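Local coordinates for glyoxalase family protein (Enterococcus faecalis, PDB 2P25), which is of unknown specific function but belongs to the glyoxalase/bleomycin resistance protein/dioxygenase superfamily, built from paired βαβββ modules, at residues His8-Ala13 / Glu55-Asp60. Numbering follows the deposited sequence.
Sequences HVAINA and EIFISD
Strand 8-13 pairs in parallel with strand 55-58, Ala10 beside Glu55 through Ala13 beside Ile58, joining the first and last strands of a βαβββ module of the glyoxalase (vicinal oxygen chelate) fold. Helix 16-26 and strands 30-37 and 42-49 intervene in sequence, and the sheet order is 1-4-3-2. The strand axes approach to 4.6 Å and diverge by 18°. Five backbone hydrogen bonds form the ladder, in which Ile11 gives its N-H to Glu55 O and its carbonyl to Phe57 N, both at 2.8 Å, while Ala13 likewise bridges Phe57 O and Ser59 N, the latter bond continuing the ladder one residue past the strand end. The fifth, from Glu55 N to Val9 O, is straight at hydrogen (172°) although the donor lies somewhat off the carbonyl plane.

Side chains alternate between the faces. Ile11, Ala13, Ile56 and Ile58 lie on the face packed by helix 16-26, where Ile56 CG2, anti to its own backbone N, reaches Ala13 CB at 3.7 Å. On the other face Ala10 CB meets the edge of the Phe57 ring at CE2 (4.0 Å). The Asn12 amide stands almost perpendicular to that ring, the amide and ring planes 84° apart, with OD1 3.7 Å from Phe57 CB; OD1 is hydrogen-bonded by Arg75 of the second subunit, which also makes a cation-pi contact with Phe57. An antiparallel ladder along residues 8-12 carries the sheet into that subunit. Glu55 OE1 is salt-bridged to Lys44, and His8 NE2 is hydrogen-bonded to Glu123 of the second subunit. Glu55 OE1 lies 3.5 Å above the plane of the His8 ring, displaced from its centre, and Glu55 OE2 approaches His8 CE1 to 3.3 Å.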
ATOM      1  N   HIS A   8       4.330   0.763   7.940  1.00 18.55           N
ATOM      2  CA  HIS A   8       4.891   0.123   6.751  1.00 18.34           C
ATOM      3  C   HIS A   8       3.791  -0.189   5.757  1.00 18.40           C
ATOM      4  O   HIS A   8       2.590  -0.144   6.083  1.00 19.76           O
ATOM      5  CB  HIS A   8       5.666  -1.162   7.108  1.00 18.35           C
ATOM      6  CG  HIS A   8       4.841  -2.238   7.758  1.00 17.88           C
ATOM      7  ND1 HIS A   8       4.158  -3.198   7.045  1.00 22.91           N
ATOM      8  CD2 HIS A   8       4.635  -2.527   9.064  1.00 16.94           C
ATOM      9  CE1 HIS A   8       3.540  -4.019   7.880  1.00 18.30           C
ATOM     10  NE2 HIS A   8       3.817  -3.634   9.115  1.00 20.74           N
ATOM     11  N   VAL A   9       4.210  -0.559   4.555  1.00 18.84           N
ATOM     12  CA  VAL A   9       3.333  -1.101   3.544  1.00 18.40           C
ATOM     13  C   VAL A   9       3.882  -2.514   3.279  1.00 17.78           C
ATOM     14  O   VAL A   9       5.094  -2.692   3.257  1.00 17.81           O
ATOM     15  CB  VAL A   9       3.403  -0.242   2.279  1.00 20.42           C
ATOM     16  CG1 VAL A   9       2.722  -0.904   1.124  1.00 20.77           C
ATOM     17  CG2 VAL A   9       2.742   1.121   2.533  1.00 21.91           C
ATOM     18  N   ALA A  10       3.007  -3.509   3.176  1.00 16.37           N
ATOM     19  CA  ALA A  10       3.430  -4.914   2.905  1.00 16.13           C
ATOM     20  C   ALA A  10       3.133  -5.326   1.468  1.00 16.51           C
ATOM     21  O   ALA A  10       2.095  -4.962   0.902  1.00 17.54           O
ATOM     22  CB  ALA A  10       2.718  -5.872   3.847  1.00 17.70           C
ATOM     23  N   ILE A  11       4.040  -6.116   0.895  1.00 15.20           N
ATOM     24  CA  ILE A  11       3.961  -6.546  -0.519  1.00 15.66           C
ATOM     25  C   ILE A  11       4.201  -8.040  -0.543  1.00 15.21           C
ATOM     26  O   ILE A  11       5.025  -8.543   0.210  1.00 16.44           O
ATOM     27  CB  ILE A  11       5.070  -5.827  -1.359  1.00 15.44           C
ATOM     28  CG1 ILE A  11       4.716  -4.341  -1.518  1.00 16.17           C
ATOM     29  CG2 ILE A  11       5.275  -6.501  -2.750  1.00 18.06           C
ATOM     30  CD1 ILE A  11       5.967  -3.487  -1.909  1.00 18.73           C
ATOM     31  N   ASN A  12       3.482  -8.732  -1.428  1.00 15.65           N
ATOM     32  CA  ASN A  12       3.699 -10.172  -1.698  1.00 15.09           C
ATOM     33  C   ASN A  12       4.479 -10.281  -3.005  1.00 15.32           C
ATOM     34  O   ASN A  12       4.058  -9.705  -4.008  1.00 15.27           O
ATOM     35  CB  ASN A  12       2.352 -10.923  -1.864  1.00 15.33           C
ATOM     36  CG  ASN A  12       1.547 -10.994  -0.577  1.00 16.82           C
ATOM     37  OD1 ASN A  12       2.104 -10.871   0.512  1.00 16.53           O
ATOM     38  ND2 ASN A  12       0.217 -11.210  -0.695  1.00 17.72           N
ATOM     39  N   ALA A  13       5.613 -10.993  -2.964  1.00 14.54           N
ATOM     40  CA  ALA A  13       6.501 -11.155  -4.107  1.00 14.87           C
ATOM     41  C   ALA A  13       6.764 -12.636  -4.337  1.00 16.01           C
ATOM     42  O   ALA A  13       6.641 -13.455  -3.394  1.00 15.87           O
ATOM     43  CB  ALA A  13       7.841 -10.429  -3.861  1.00 15.92           C
ATOM     44  N   GLU A  55       7.573  -4.065   3.979  1.00 21.57           N
ATOM     45  CA  GLU A  55       7.601  -5.463   4.399  1.00 21.52           C
ATOM     46  C   GLU A  55       7.254  -6.362   3.229  1.00 21.72           C
ATOM     47  O   GLU A  55       6.157  -6.254   2.687  1.00 21.90           O
ATOM     48  CB  GLU A  55       6.564  -5.636   5.473  1.00 23.25           C
ATOM     49  CG  GLU A  55       6.536  -6.912   6.194  1.00 26.79           C
ATOM     50  CD  GLU A  55       5.780  -6.741   7.492  1.00 29.80           C
ATOM     51  OE1 GLU A  55       6.342  -6.163   8.468  1.00 33.86           O
ATOM     52  OE2 GLU A  55       4.619  -7.156   7.517  1.00 28.34           O
ATOM     53  N   ILE A  56       8.156  -7.260   2.863  1.00 17.80           N
ATOM     54  CA  ILE A  56       7.927  -8.087   1.682  1.00 18.32           C
ATOM     55  C   ILE A  56       7.851  -9.540   2.094  1.00 17.83           C
ATOM     56  O   ILE A  56       8.773 -10.044   2.757  1.00 18.69           O
ATOM     57  CB  ILE A  56       9.013  -7.882   0.612  1.00 17.47           C
ATOM     58  CG1 ILE A  56       9.235  -6.377   0.371  1.00 19.94           C
ATOM     59  CG2 ILE A  56       8.634  -8.642  -0.666  1.00 18.38           C
ATOM     60  CD1 ILE A  56      10.176  -6.053  -0.742  1.00 23.74           C
ATOM     61  N   PHE A  57       6.759 -10.197   1.732  1.00 17.10           N
ATOM     62  CA  PHE A  57       6.575 -11.624   1.971  1.00 16.47           C
ATOM     63  C   PHE A  57       6.863 -12.315   0.642  1.00 16.51           C
ATOM     64  O   PHE A  57       6.258 -11.972  -0.353  1.00 16.51           O
ATOM     65  CB  PHE A  57       5.121 -11.906   2.401  1.00 17.27           C
ATOM     66  CG  PHE A  57       4.784 -11.322   3.751  1.00 18.23           C
ATOM     67  CD1 PHE A  57       4.850 -12.107   4.903  1.00 21.82           C
ATOM     68  CD2 PHE A  57       4.406  -9.991   3.859  1.00 19.97           C
ATOM     69  CE1 PHE A  57       4.548 -11.549   6.155  1.00 21.73           C
ATOM     70  CE2 PHE A  57       4.123  -9.424   5.098  1.00 22.15           C
ATOM     71  CZ  PHE A  57       4.175 -10.206   6.241  1.00 21.50           C
ATOM     72  N   ILE A  58       7.807 -13.260   0.634  1.00 15.13           N
ATOM     73  CA  ILE A  58       8.263 -13.865  -0.607  1.00 16.34           C
ATOM     74  C   ILE A  58       7.891 -15.345  -0.618  1.00 16.83           C
ATOM     75  O   ILE A  58       8.302 -16.094   0.250  1.00 18.13           O
ATOM     76  CB  ILE A  58       9.813 -13.724  -0.774  1.00 15.60           C
ATOM     77  CG1 ILE A  58      10.241 -12.254  -0.624  1.00 16.14           C
ATOM     78  CG2 ILE A  58      10.286 -14.263  -2.136  1.00 17.97           C
ATOM     79  CD1 ILE A  58      11.711 -12.062  -0.409  1.00 16.69           C
ATOM     80  N   SER A  59       7.160 -15.767  -1.636  1.00 17.68           N
ATOM     81  CA  SER A  59       6.657 -17.152  -1.708  1.00 18.81           C
ATOM     82  C   SER A  59       6.219 -17.483  -3.129  1.00 19.80           C
ATOM     83  O   SER A  59       5.611 -16.659  -3.806  1.00 19.52           O
ATOM     84  CB  SER A  59       5.480 -17.344  -0.750  1.00 19.64           C
ATOM     85  OG  SER A  59       4.952 -18.670  -0.822  1.00 21.49           O
ATOM     86  N   ASP A  60       6.460 -18.719  -3.548  1.00 21.48           N
ATOM     87  CA  ASP A  60       5.946 -19.144  -4.841  1.00 23.24           C
ATOM     88  C   ASP A  60       4.471 -19.554  -4.769  1.00 23.56           C
ATOM     89  O   ASP A  60       3.909 -19.999  -5.759  1.00 25.01           O
ATOM     90  CB  ASP A  60       6.815 -20.258  -5.443  1.00 24.84           C
ATOM     91  CG  ASP A  60       6.760 -21.532  -4.645  1.00 27.00           C
ATOM     92  OD1 ASP A  60       6.135 -21.550  -3.569  1.00 29.30           O
ATOM     93  OD2 ASP A  60       7.358 -22.539  -5.104  1.00 34.41           O
TER